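Local coordinates for Phospholipase/Carboxylesterase (Haliangium ochraceum, PDB 4Q82), which probably hydrolyses carboxylic ester bonds through an active-site serine, as a phospholipase/carboxylesterase of the alpha/beta-hydrolase type, at residues R176-L179 / D180-P183; Y269-L272 / L273-R277; E228-N231 / G232-A235; Y70-P73 / R74-A77; F85-I89 / G90-D94. One frame throughout, in Å; residues are numbered along the deposited sequence. Where two conformers were deposited one is given.

How the contacts relate
The five contacts are local turns and helix segments of one alpha/beta-hydrolase-like domain built on a mixed sheet. Along the chain they come in the order contact 4, contact 5, contact 1, contact 3, contact 2. Contact 4 follows strand 67-70, and contact 5 leaves the end of strand 80-86. Contact 1 lies where helix 167-178 gives way to a loop, contact 3 lies on helix 224-235, and contact 2 closes helix 268-273. Contacts 1 and 2 touch, R277 NH1 meeting T182 O, although their centres are about 19 Å apart. Contacts 3 and 4 have centres about 36 Å apart, on opposite sides of the chain's centre. Contact 5 borders the modified serine at position 165, consistent with a place at the active site.

Contact 1: R176-L179 / D180-P183; sequences RAHL and DTTP
H178 and T181 meet where helix 167-178 runs out, in the turn that leads to strand 186-190. This is the helix-to-strand end of a beta-alpha-beta crossover. The carbonyl O of H178 gathers the backbone here. T181 N donates to it at 3.0 Å, from above the carbonyl plane. T182 N lies closer to the same oxygen, at 2.7 Å, but its angle of 127° makes that bond weak.

The H178 side chain can be followed outward. Its CB lies 4.0 Å from T181 OG1. CG is anti to the carbonyl carbon (chi1 -62°), which carries the ring away from the turn. A177 CB sits over one ring face, offset toward the rim. ND1 holds a water at 2.7 Å in the ring plane, and T181 OG1 binds that same water. The water thus links the histidine to the threonine without direct contact of the two polar groups. At the far tip, NE2 is bonded to D139, at the start of helix 138-151.

L179 turns its side chain the other way, onto H201, L205 and V208. T182 is the buried residue of the turn. Its CG2 rests 3.5 Å from L179 O, while OG1 is bonded to the hydroxyl of Y174. Two further waters bridge backbone atoms. One accepts from D180 N and donates to A177 O. The other donates to both L179 O and T182 O, lying 2.8 Å from T182 O.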
loop_
_atom_site.group_PDB
_atom_site.type_symbol
_atom_site.label_atom_id
_atom_site.label_comp_id
_atom_site.label_asym_id
_atom_site.label_seq_id
_atom_site.Cartn_x
_atom_site.Cartn_y
_atom_site.Cartn_z
ATOM N N ARG A 176 0.966 -10.481 -9.625
ATOM C CA ARG A 176 1.291 -11.407 -10.703
ATOM C C ARG A 176 1.254 -12.855 -10.222
ATOM O O ARG A 176 0.756 -13.760 -10.922
ATOM C CB ARG A 176 2.665 -11.096 -11.292
ATOM C CG ARG A 176 2.996 -12.047 -12.420
ATOM C CD ARG A 176 4.405 -11.883 -12.944
ATOM N NE ARG A 176 4.611 -12.811 -14.059
ATOM C CZ ARG A 176 5.783 -13.038 -14.639
ATOM N NH1 ARG A 176 6.867 -12.412 -14.205
ATOM N NH2 ARG A 176 5.867 -13.895 -15.646
ATOM N N ALA A 177 1.771 -13.083 -9.019
ATOM C CA ALA A 177 1.878 -14.444 -8.503
ATOM C C ALA A 177 0.559 -14.952 -7.958
ATOM O O ALA A 177 0.258 -16.139 -8.068
ATOM C CB ALA A 177 2.945 -14.522 -7.416
ATOM N N HIS A 178 -0.214 -14.054 -7.354
ATOM C CA HIS A 178 -1.345 -14.456 -6.518
ATOM C C HIS A 178 -2.694 -13.862 -6.928
ATOM O O HIS A 178 -3.624 -13.844 -6.118
ATOM C CB HIS A 178 -1.046 -14.096 -5.058
ATOM C CG HIS A 178 0.154 -14.804 -4.516
ATOM N ND1 HIS A 178 0.225 -16.180 -4.444
ATOM C CD2 HIS A 178 1.331 -14.340 -4.036
ATOM C CE1 HIS A 178 1.396 -16.533 -3.942
ATOM N NE2 HIS A 178 2.087 -15.436 -3.689
ATOM N N LEU A 179 -2.794 -13.392 -8.174
ATOM C CA LEU A 179 -4.043 -12.826 -8.697
ATOM C C LEU A 179 -5.253 -13.728 -8.439
ATOM O O LEU A 179 -6.289 -13.257 -7.993
ATOM C CB LEU A 179 -3.933 -12.559 -10.200
ATOM C CG LEU A 179 -5.184 -12.052 -10.940
ATOM C CD1 LEU A 179 -5.609 -10.677 -10.430
ATOM C CD2 LEU A 179 -4.948 -11.989 -12.435
ATOM N N ASP A 180 -5.122 -15.024 -8.709
ATOM C CA ASP A 180 -6.279 -15.918 -8.600
ATOM C C ASP A 180 -6.720 -16.181 -7.160
ATOM O O ASP A 180 -7.825 -16.656 -6.935
ATOM C CB ASP A 180 -5.982 -17.235 -9.318
ATOM C CG ASP A 180 -5.569 -17.012 -10.764
ATOM O OD1 ASP A 180 -6.089 -16.056 -11.390
ATOM O OD2 ASP A 180 -4.712 -17.763 -11.273
ATOM N N THR A 181 -5.885 -15.864 -6.178
ATOM C CA THR A 181 -6.263 -16.131 -4.791
ATOM C C THR A 181 -6.256 -14.891 -3.904
ATOM O O THR A 181 -6.659 -14.952 -2.746
ATOM C CB THR A 181 -5.336 -17.160 -4.135
ATOM O OG1 THR A 181 -3.997 -16.649 -4.147
ATOM C CG2 THR A 181 -5.392 -18.492 -4.866
ATOM N N THR A 182 -5.777 -13.769 -4.423
ATOM C CA THR A 182 -5.656 -12.590 -3.564
ATOM C C THR A 182 -6.992 -12.154 -2.965
ATOM O O THR A 182 -8.015 -12.090 -3.648
ATOM C CB THR A 182 -5.037 -11.392 -4.299
ATOM O OG1 THR A 182 -4.884 -10.313 -3.373
ATOM C CG2 THR A 182 -5.907 -10.922 -5.463
ATOM N N PRO A 183 -6.980 -11.874 -1.660
ATOM C CA PRO A 183 -8.148 -11.331 -0.970
ATOM C C PRO A 183 -8.291 -9.806 -1.105
ATOM O O PRO A 183 -9.291 -9.286 -0.597
ATOM C CB PRO A 183 -7.876 -11.699 0.488
ATOM C CG PRO A 183 -6.376 -11.563 0.585
ATOM C CD PRO A 183 -5.858 -12.117 -0.734
HETATM O O HOH W 1 -2.565 -16.532 -9.632
HETATM O O HOH W 2 -1.740 -17.847 -5.106
HETATM O O HOH W 3 -8.693 -13.158 -6.157
#

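Contact 2: Y269-L272 / L273-R277; sequences YAWL and LSQSR
W271 and Q275 meet across the last turn of helix 268-273, where backbone bonds, one hydroxyl and a ring face do the work. The backbone bonds come first. L273 N reaches Y269 O at 3.0 Å with an angle of 169°, a regular helical bond. One residue on, S274 N has only weak bonds, to A270 O and W271 O. Q275 N then binds L272 O at 2.8 Å, three residues back.

The side-chain hydrogen bond is short. S274 OG donates to W271 O at 2.6 Å. Its chi1 of 77° sets OG between the backbone N and the carbonyl carbon, folded back on the helix.

The third kind is an amide over an aromatic ring. Q275 is bent at chi2, and its NE2 lies over one face of the W271 indole, toward the rim, 3.5 Å from NE1. The amide and ring planes are 41° apart, so the groups are not stacked flat. NE2 is also bonded to D242, and the indole meets W211 edge-to-face. With an alanine here in place of Q275, the D242 carboxylate would probably lose this amide partner and part of the indole face would lose its cover.

L272 packs on M83, Y160 and V188 of the sheet. This is the C-terminal end of a helix lying against the central sheet of an alpha/beta-hydrolase-like fold.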
loop_
_atom_site.group_PDB
_atom_site.type_symbol
_atom_site.label_atom_id
_atom_site.label_comp_id
_atom_site.label_asym_id
_atom_site.label_seq_id
_atom_site.Cartn_x
_atom_site.Cartn_y
_atom_site.Cartn_z
ATOM N N TYR A 269 -7.589 7.870 -0.611
ATOM C CA TYR A 269 -8.279 7.225 0.516
ATOM C C TYR A 269 -9.779 7.047 0.230
ATOM O O TYR A 269 -10.347 5.972 0.461
ATOM C CB TYR A 269 -8.033 8.019 1.813
ATOM C CG TYR A 269 -6.534 8.219 1.975
ATOM C CD1 TYR A 269 -5.693 7.127 2.114
ATOM C CD2 TYR A 269 -5.956 9.500 1.946
ATOM C CE1 TYR A 269 -4.285 7.270 2.204
ATOM C CE2 TYR A 269 -4.546 9.653 2.075
ATOM C CZ TYR A 269 -3.735 8.527 2.198
ATOM O OH TYR A 269 -2.356 8.662 2.295
ATOM N N ALA A 270 -10.417 8.083 -0.283
ATOM C CA ALA A 270 -11.808 7.971 -0.667
ATOM C C ALA A 270 -11.967 6.903 -1.761
ATOM O O ALA A 270 -12.912 6.112 -1.728
ATOM C CB ALA A 270 -12.345 9.328 -1.135
ATOM N N TRP A 271 -11.028 6.874 -2.705
ATOM C CA TRP A 271 -11.089 5.910 -3.804
ATOM C C TRP A 271 -10.963 4.479 -3.270
ATOM O O TRP A 271 -11.759 3.604 -3.638
ATOM C CB TRP A 271 -9.995 6.186 -4.858
ATOM C CG TRP A 271 -10.072 5.219 -6.026
ATOM C CD1 TRP A 271 -10.922 5.283 -7.109
ATOM C CD2 TRP A 271 -9.295 4.026 -6.198
ATOM N NE1 TRP A 271 -10.698 4.201 -7.954
ATOM C CE2 TRP A 271 -9.709 3.419 -7.412
ATOM C CE3 TRP A 271 -8.279 3.414 -5.447
ATOM C CZ2 TRP A 271 -9.130 2.231 -7.896
ATOM C CZ3 TRP A 271 -7.711 2.233 -5.930
ATOM C CH2 TRP A 271 -8.137 1.660 -7.143
ATOM N N LEU A 272 -9.974 4.230 -2.410
ATOM C CA LEU A 272 -9.848 2.900 -1.802
ATOM C C LEU A 272 -11.151 2.484 -1.139
ATOM O O LEU A 272 -11.699 1.414 -1.414
ATOM C CB LEU A 272 -8.709 2.869 -0.772
ATOM C CG LEU A 272 -7.291 2.804 -1.369
ATOM C CD1 LEU A 272 -6.237 2.932 -0.239
ATOM C CD2 LEU A 272 -7.067 1.503 -2.108
ATOM N N LEU A 273 -11.668 3.354 -0.287
ATOM C CA LEU A 273 -12.875 3.019 0.474
ATOM C C LEU A 273 -14.095 2.804 -0.427
ATOM O O LEU A 273 -15.067 2.166 -0.021
ATOM C CB LEU A 273 -13.154 4.114 1.513
ATOM C CG LEU A 273 -12.161 4.085 2.691
ATOM C CD1 LEU A 273 -12.207 5.374 3.478
ATOM C CD2 LEU A 273 -12.436 2.898 3.613
ATOM N N SER A 274 -14.050 3.315 -1.652
ATOM C CA SER A 274 -15.146 3.049 -2.580
ATOM C C SER A 274 -15.058 1.624 -3.173
ATOM O O SER A 274 -15.993 1.154 -3.823
ATOM C CB SER A 274 -15.172 4.093 -3.697
ATOM O OG SER A 274 -14.168 3.830 -4.658
ATOM N N GLN A 275 -13.944 0.937 -2.938
ATOM C CA GLN A 275 -13.756 -0.426 -3.449
ATOM C C GLN A 275 -13.981 -1.465 -2.372
ATOM O O GLN A 275 -13.608 -1.247 -1.225
ATOM C CB GLN A 275 -12.331 -0.591 -4.014
ATOM C CG GLN A 275 -11.926 0.542 -4.947
ATOM C CD GLN A 275 -12.819 0.627 -6.167
ATOM O OE1 GLN A 275 -13.344 -0.376 -6.621
ATOM N NE2 GLN A 275 -12.979 1.827 -6.710
ATOM N N SER A 276 -14.557 -2.608 -2.738
ATOM C CA SER A 276 -14.700 -3.698 -1.794
ATOM C C SER A 276 -14.936 -5.005 -2.530
ATOM O O SER A 276 -15.370 -4.998 -3.680
ATOM C CB SER A 276 -15.859 -3.433 -0.822
ATOM O OG SER A 276 -17.089 -3.463 -1.510
ATOM N N ARG A 277 -14.684 -6.122 -1.850
ATOM C CA ARG A 277 -14.921 -7.446 -2.430
ATOM C C ARG A 277 -16.364 -7.928 -2.236
ATOM O O ARG A 277 -16.940 -7.748 -1.169
ATOM C CB ARG A 277 -13.956 -8.463 -1.820
ATOM C CG ARG A 277 -12.505 -8.216 -2.177
ATOM C CD ARG A 277 -12.295 -8.413 -3.663
ATOM N NE ARG A 277 -12.446 -9.816 -4.043
ATOM C CZ ARG A 277 -11.435 -10.678 -4.123
ATOM N NH1 ARG A 277 -10.197 -10.279 -3.850
ATOM N NH2 ARG A 277 -11.662 -11.935 -4.486
#

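Contact 3: E228-N231 / G232-A235; sequences EPMN and GLIA
M230, a selenomethionine, and L233 form the tight side of helix 224-235. The selenium lies 3.9 Å from L233 CD1, and CE is equally near that methyl. The M230 chain bends at both chi2 (-47°) and chi3 (-43°), which brings its end back over the leucine. L233 CG also sits 3.2 Å from P229 O, one turn earlier. Both side chains press on I210 and Q243, so this face lies against strands 210-215 and 243-248. L233 also reaches F198 of helix 195-201. A serine in place of this leucine would probably open a gap between M230, I210 and F198 and take away the methyl that meets the selenium.

The other side is looser. N231 and A235 are exposed, and the main link between them is the backbone bond from A235 N to N231 O at 3.0 Å. G232 offers no side chain, and its N binds E228 O at 163°. The E228 carboxylate, in the conformer given, makes a salt bridge with R195.

Between the two sides run L233 N to P229 O and I234 N to M230 O, both 2.8 Å. P229 has no N-H to give to the turn before it, and the helix is kinked there. The chemistry is thus divided: apolar side chains face the sheet of this beta-alpha-beta unit, backbone bonds run right round the helix, and the charged carboxylate turns to R195.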
loop_
_atom_site.group_PDB
_atom_site.type_symbol
_atom_site.label_atom_id
_atom_site.label_comp_id
_atom_site.label_asym_id
_atom_site.label_seq_id
_atom_site.Cartn_x
_atom_site.Cartn_y
_atom_site.Cartn_z
ATOM N N GLU A 228 2.306 1.761 -18.968
ATOM C CA GLU A 228 1.940 0.676 -19.880
ATOM C C GLU A 228 0.874 -0.221 -19.246
ATOM O O GLU A 228 -0.180 -0.422 -19.857
ATOM C CB GLU A 228 3.162 -0.157 -20.322
ATOM C CG GLU A 228 2.797 -1.376 -21.202
ATOM C CD GLU A 228 4.000 -2.239 -21.614
ATOM O OE1 GLU A 228 4.231 -3.304 -20.995
ATOM O OE2 GLU A 228 4.699 -1.877 -22.581
ATOM N N PRO A 229 1.124 -0.753 -18.028
ATOM C CA PRO A 229 0.065 -1.618 -17.502
ATOM C C PRO A 229 -1.239 -0.868 -17.220
ATOM O O PRO A 229 -2.283 -1.454 -17.478
ATOM C CB PRO A 229 0.668 -2.198 -16.211
ATOM C CG PRO A 229 1.785 -1.296 -15.856
ATOM C CD PRO A 229 2.318 -0.775 -17.156
HETATM N N MSE A 230 -1.201 0.380 -16.755
HETATM C CA MSE A 230 -2.473 1.033 -16.450
HETATM C C MSE A 230 -3.210 1.331 -17.753
HETATM O O MSE A 230 -4.439 1.179 -17.824
HETATM C CB MSE A 230 -2.284 2.331 -15.641
HETATM C CG MSE A 230 -1.761 2.178 -14.224
HETATM SE SE MSE A 230 -2.664 0.796 -13.197
HETATM C CE MSE A 230 -4.522 1.162 -13.715
ATOM N N ASN A 231 -2.486 1.726 -18.804
ATOM C CA ASN A 231 -3.173 1.920 -20.085
ATOM C C ASN A 231 -3.828 0.621 -20.559
ATOM O O ASN A 231 -4.950 0.627 -21.057
ATOM C CB ASN A 231 -2.217 2.430 -21.169
ATOM C CG ASN A 231 -1.891 3.907 -21.025
ATOM O OD1 ASN A 231 -2.603 4.650 -20.359
ATOM N ND2 ASN A 231 -0.832 4.339 -21.698
ATOM N N GLY A 232 -3.112 -0.493 -20.409
ATOM C CA GLY A 232 -3.651 -1.793 -20.772
ATOM C C GLY A 232 -4.900 -2.135 -19.970
ATOM O O GLY A 232 -5.907 -2.583 -20.521
ATOM N N LEU A 233 -4.830 -1.923 -18.659
ATOM C CA LEU A 233 -5.932 -2.263 -17.788
ATOM C C LEU A 233 -7.144 -1.378 -18.076
ATOM O O LEU A 233 -8.276 -1.857 -18.081
ATOM C CB LEU A 233 -5.522 -2.126 -16.326
ATOM C CG LEU A 233 -4.479 -3.140 -15.829
ATOM C CD1 LEU A 233 -3.977 -2.668 -14.466
ATOM C CD2 LEU A 233 -5.105 -4.532 -15.758
ATOM N N ILE A 234 -6.896 -0.089 -18.315
ATOM C CA ILE A 234 -7.973 0.856 -18.641
ATOM C C ILE A 234 -8.645 0.463 -19.958
ATOM O O ILE A 234 -9.869 0.581 -20.094
ATOM C CB ILE A 234 -7.428 2.309 -18.697
ATOM C CG1 ILE A 234 -7.186 2.812 -17.276
ATOM C CG2 ILE A 234 -8.401 3.257 -19.388
ATOM C CD1 ILE A 234 -6.315 4.039 -17.194
ATOM N N ALA A 235 -7.862 -0.033 -20.916
ATOM C CA ALA A 235 -8.418 -0.431 -22.208
ATOM C C ALA A 235 -9.230 -1.734 -22.128
ATOM O O ALA A 235 -10.000 -2.050 -23.044
ATOM C CB ALA A 235 -7.295 -0.569 -23.252
#

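Contact 4: Y70-P73 / R74-A77; sequences YLPP and RYGA
A type I beta turn from P72 to Y75 follows strand 67-70 and starts the link to strand 80-86. Its bond runs from Y75 N to P72 O, 3.1 Å long with an angle of 160°. The donor stands above the carbonyl plane, 56° out of it. P73 and R74 occupy the corner positions. The ring of P73 fixes the backbone at the first of them and supplies no N-H.

L71, just before the turn, meets Y75, its last residue. L71 CD2 stands over the centre of the Y75 ring, 3.9 Å from the centroid and almost on the ring normal. This is a CH-pi contact to the face. The other methyl, CD1, comes to 4.0 Å from Y75 CD2. The tyrosine can offer its face because its CG is anti to the backbone N (chi1 -177°), which swings the ring back over L71.

The turn belongs to the crossing from an antiparallel strand of the sheet to one of its parallel strands. Strand 124-128 lies between these two in the sheet, and V124 of that strand touches both P72 and Y75. The Y75 hydroxyl reaches farther and is bonded to E153 N.

P72 adds a second apolar approach. Its CD lies 3.8 Å from Y75 CB, and the two side chains cross at a slant. R74, in the conformer given, touches V44. After Y75, the backbone of G76 takes angles that suit glycine, since a CB would jam against the preceding carbonyl O. A77 N then binds R74 O at 3.0 Å.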
loop_
_atom_site.group_PDB
_atom_site.type_symbol
_atom_site.label_atom_id
_atom_site.label_comp_id
_atom_site.label_asym_id
_atom_site.label_seq_id
_atom_site.Cartn_x
_atom_site.Cartn_y
_atom_site.Cartn_z
ATOM N N TYR A 70 -0.693 1.002 13.172
ATOM C CA TYR A 70 -1.581 2.127 13.452
ATOM C C TYR A 70 -3.025 1.638 13.564
ATOM O O TYR A 70 -3.541 0.992 12.645
ATOM C CB TYR A 70 -1.506 3.228 12.368
ATOM C CG TYR A 70 -2.595 4.263 12.616
ATOM C CD1 TYR A 70 -2.507 5.137 13.700
ATOM C CD2 TYR A 70 -3.728 4.328 11.809
ATOM C CE1 TYR A 70 -3.502 6.091 13.947
ATOM C CE2 TYR A 70 -4.750 5.272 12.065
ATOM C CZ TYR A 70 -4.615 6.144 13.131
ATOM O OH TYR A 70 -5.601 7.067 13.390
ATOM N N LEU A 71 -3.674 1.954 14.684
ATOM C CA LEU A 71 -5.078 1.609 14.885
ATOM C C LEU A 71 -5.923 2.875 14.818
ATOM O O LEU A 71 -5.555 3.914 15.373
ATOM C CB LEU A 71 -5.280 0.891 16.224
ATOM C CG LEU A 71 -4.436 -0.365 16.437
ATOM C CD1 LEU A 71 -4.644 -0.886 17.852
ATOM C CD2 LEU A 71 -4.754 -1.433 15.413
ATOM N N PRO A 72 -7.044 2.806 14.088
ATOM C CA PRO A 72 -7.926 3.954 13.909
ATOM C C PRO A 72 -8.748 4.183 15.175
ATOM O O PRO A 72 -8.833 3.291 16.011
ATOM C CB PRO A 72 -8.825 3.529 12.747
ATOM C CG PRO A 72 -8.935 2.048 12.923
ATOM C CD PRO A 72 -7.544 1.614 13.378
ATOM N N PRO A 73 -9.346 5.366 15.309
ATOM C CA PRO A 73 -10.109 5.697 16.518
ATOM C C PRO A 73 -11.155 4.660 16.929
ATOM O O PRO A 73 -11.268 4.350 18.120
ATOM C CB PRO A 73 -10.774 7.016 16.139
ATOM C CG PRO A 73 -9.747 7.669 15.266
ATOM C CD PRO A 73 -9.140 6.543 14.454
ATOM N N ARG A 74 -11.894 4.119 15.967
ATOM C CA ARG A 74 -12.974 3.193 16.293
ATOM C C ARG A 74 -12.582 1.720 16.191
ATOM O O ARG A 74 -13.455 0.862 16.073
ATOM C CB ARG A 74 -14.179 3.465 15.391
ATOM C CG ARG A 74 -14.785 4.842 15.594
ATOM C CD ARG A 74 -15.834 5.160 14.540
ATOM N NE ARG A 74 -15.754 6.556 14.111
ATOM C CZ ARG A 74 -16.514 7.538 14.589
ATOM N NH1 ARG A 74 -17.433 7.283 15.511
ATOM N NH2 ARG A 74 -16.363 8.777 14.137
ATOM N N TYR A 75 -11.283 1.424 16.238
ATOM C CA TYR A 75 -10.823 0.033 16.168
ATOM C C TYR A 75 -11.505 -0.816 17.246
ATOM O O TYR A 75 -11.634 -0.385 18.398
ATOM C CB TYR A 75 -9.299 -0.069 16.310
ATOM C CG TYR A 75 -8.805 -1.496 16.172
ATOM C CD1 TYR A 75 -8.795 -2.129 14.936
ATOM C CD2 TYR A 75 -8.379 -2.222 17.284
ATOM C CE1 TYR A 75 -8.351 -3.453 14.802
ATOM C CE2 TYR A 75 -7.941 -3.540 17.164
ATOM C CZ TYR A 75 -7.930 -4.150 15.922
ATOM O OH TYR A 75 -7.503 -5.458 15.797
ATOM N N GLY A 76 -11.995 -1.989 16.855
ATOM C CA GLY A 76 -12.701 -2.864 17.785
ATOM C C GLY A 76 -14.221 -2.733 17.775
ATOM O O GLY A 76 -14.924 -3.681 18.134
ATOM N N ALA A 77 -14.726 -1.571 17.355
ATOM C CA ALA A 77 -16.159 -1.266 17.412
ATOM C C ALA A 77 -16.921 -1.952 16.289
ATOM O O ALA A 77 -18.099 -2.269 16.413
ATOM C CB ALA A 77 -16.385 0.237 17.354
#

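Contact 5: F85-I89 / G90-D94; sequences FWHGI and GENGD
H87 has its CG between the backbone N and the carbonyl carbon (chi1 65°), and this folds the imidazole toward E91 and N92. N92 has CG anti to the carbonyl carbon (chi1 -74°), which sends OD1 to the ring edge. There OD1 lies in the ring plane, 3.1 Å from H87 CE1. The ring and amide planes stand 73° apart. E91 O lies over one face of the imidazole, toward the rim, and E91 CB is 3.6 Å from ND1.

G88 O is the shared acceptor. H87 ND1 donates to it at 2.7 Å, and E91 N at 3.0 Å. The two donors come from opposite faces of the carbonyl plane. N92 N continues the tight turn with a bond to I89 O at 3.2 Å. A water accepts from G88 N and lies 2.7 Å from E91 OE1.

Other loops hold the ends of the side chains. H87 NE2 is bonded to H130 N, and N92 ND2 to G132 O and G134 O. I89 N is bonded to OD2 of the sulfonylated serine at position 165. In this fold the loop after such a strand commonly carries the oxyanion hole, and I89 N is well placed for that role. The chemistry implies a fixed turn: H87 is bonded at both ring nitrogens, so its rotation is set, and the turn that presents I89 N is probably held steady with it.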
loop_
_atom_site.group_PDB
_atom_site.type_symbol
_atom_site.label_atom_id
_atom_site.label_comp_id
_atom_site.label_asym_id
_atom_site.label_seq_id
_atom_site.Cartn_x
_atom_site.Cartn_y
_atom_site.Cartn_z
ATOM N N PHE A 85 0.938 -1.075 3.849
ATOM C CA PHE A 85 1.807 -0.188 3.060
ATOM C C PHE A 85 3.239 -0.726 3.032
ATOM O O PHE A 85 3.795 -1.052 4.099
ATOM C CB PHE A 85 1.812 1.232 3.649
ATOM C CG PHE A 85 3.023 2.045 3.221
ATOM C CD1 PHE A 85 3.093 2.568 1.934
ATOM C CD2 PHE A 85 4.095 2.245 4.090
ATOM C CE1 PHE A 85 4.231 3.324 1.500
ATOM C CE2 PHE A 85 5.220 2.968 3.689
ATOM C CZ PHE A 85 5.293 3.518 2.386
ATOM N N TRP A 86 3.837 -0.796 1.832
ATOM C CA TRP A 86 5.219 -1.265 1.657
ATOM C C TRP A 86 6.138 -0.128 1.206
ATOM O O TRP A 86 5.918 0.502 0.160
ATOM C CB TRP A 86 5.266 -2.428 0.643
ATOM C CG TRP A 86 4.511 -3.603 1.127
ATOM C CD1 TRP A 86 3.172 -3.845 0.969
ATOM C CD2 TRP A 86 5.031 -4.696 1.885
ATOM N NE1 TRP A 86 2.836 -5.027 1.588
ATOM C CE2 TRP A 86 3.955 -5.562 2.166
ATOM C CE3 TRP A 86 6.305 -5.027 2.358
ATOM C CZ2 TRP A 86 4.114 -6.750 2.873
ATOM C CZ3 TRP A 86 6.456 -6.207 3.097
ATOM C CH2 TRP A 86 5.366 -7.056 3.327
ATOM N N HIS A 87 7.184 0.101 2.000
ATOM C CA HIS A 87 8.140 1.184 1.803
ATOM C C HIS A 87 9.099 0.963 0.613
ATOM O O HIS A 87 9.137 -0.117 -0.006
ATOM C CB HIS A 87 8.940 1.347 3.103
ATOM C CG HIS A 87 9.784 0.149 3.413
ATOM N ND1 HIS A 87 10.973 -0.103 2.757
ATOM C CD2 HIS A 87 9.605 -0.879 4.282
ATOM C CE1 HIS A 87 11.497 -1.231 3.216
ATOM N NE2 HIS A 87 10.691 -1.720 4.143
ATOM N N GLY A 88 9.906 1.977 0.320
ATOM C CA GLY A 88 10.876 1.868 -0.749
ATOM C C GLY A 88 12.227 1.340 -0.285
ATOM O O GLY A 88 12.476 1.170 0.911
ATOM N N ILE A 89 13.130 1.118 -1.237
ATOM C CA ILE A 89 14.370 0.373 -0.934
ATOM C C ILE A 89 15.274 1.092 0.084
ATOM O O ILE A 89 16.041 0.449 0.835
ATOM C CB ILE A 89 15.141 0.074 -2.252
ATOM C CG1 ILE A 89 16.077 -1.129 -2.103
ATOM C CG2 ILE A 89 15.862 1.330 -2.761
ATOM C CD1 ILE A 89 16.594 -1.639 -3.462
ATOM N N GLY A 90 15.175 2.415 0.148
ATOM C CA GLY A 90 16.001 3.177 1.070
ATOM C C GLY A 90 15.681 2.872 2.516
ATOM O O GLY A 90 16.485 3.109 3.430
ATOM N N GLU A 91 14.492 2.347 2.743
ATOM C CA GLU A 91 14.050 2.133 4.101
ATOM C C GLU A 91 14.110 0.651 4.521
ATOM O O GLU A 91 13.602 0.302 5.587
ATOM C CB GLU A 91 12.632 2.712 4.265
ATOM C CG GLU A 91 12.618 4.243 4.260
ATOM C CD GLU A 91 13.039 4.871 2.927
ATOM O OE1 GLU A 91 12.413 4.581 1.891
ATOM O OE2 GLU A 91 14.012 5.657 2.919
ATOM N N ASN A 92 14.756 -0.200 3.709
ATOM C CA ASN A 92 15.003 -1.597 4.091
ATOM C C ASN A 92 15.749 -1.656 5.436
ATOM O O ASN A 92 16.589 -0.796 5.733
ATOM C CB ASN A 92 15.835 -2.354 3.037
ATOM C CG ASN A 92 15.051 -2.704 1.770
ATOM O OD1 ASN A 92 13.886 -2.324 1.595
ATOM N ND2 ASN A 92 15.717 -3.416 0.858
ATOM N N GLY A 93 15.458 -2.666 6.248
ATOM C CA GLY A 93 16.190 -2.828 7.509
ATOM C C GLY A 93 15.803 -4.130 8.171
ATOM O O GLY A 93 14.968 -4.859 7.624
ATOM N N ASP A 94 16.361 -4.424 9.351
ATOM C CA ASP A 94 16.232 -5.781 9.869
ATOM C C ASP A 94 14.982 -6.025 10.708
ATOM O O ASP A 94 14.843 -7.088 11.316
ATOM C CB ASP A 94 17.488 -6.173 10.673
ATOM C CG ASP A 94 17.701 -5.319 11.919
ATOM O OD1 ASP A 94 16.770 -4.612 12.366
ATOM O OD2 ASP A 94 18.827 -5.361 12.464
HETATM O O HOH W 4 9.695 4.428 1.897
#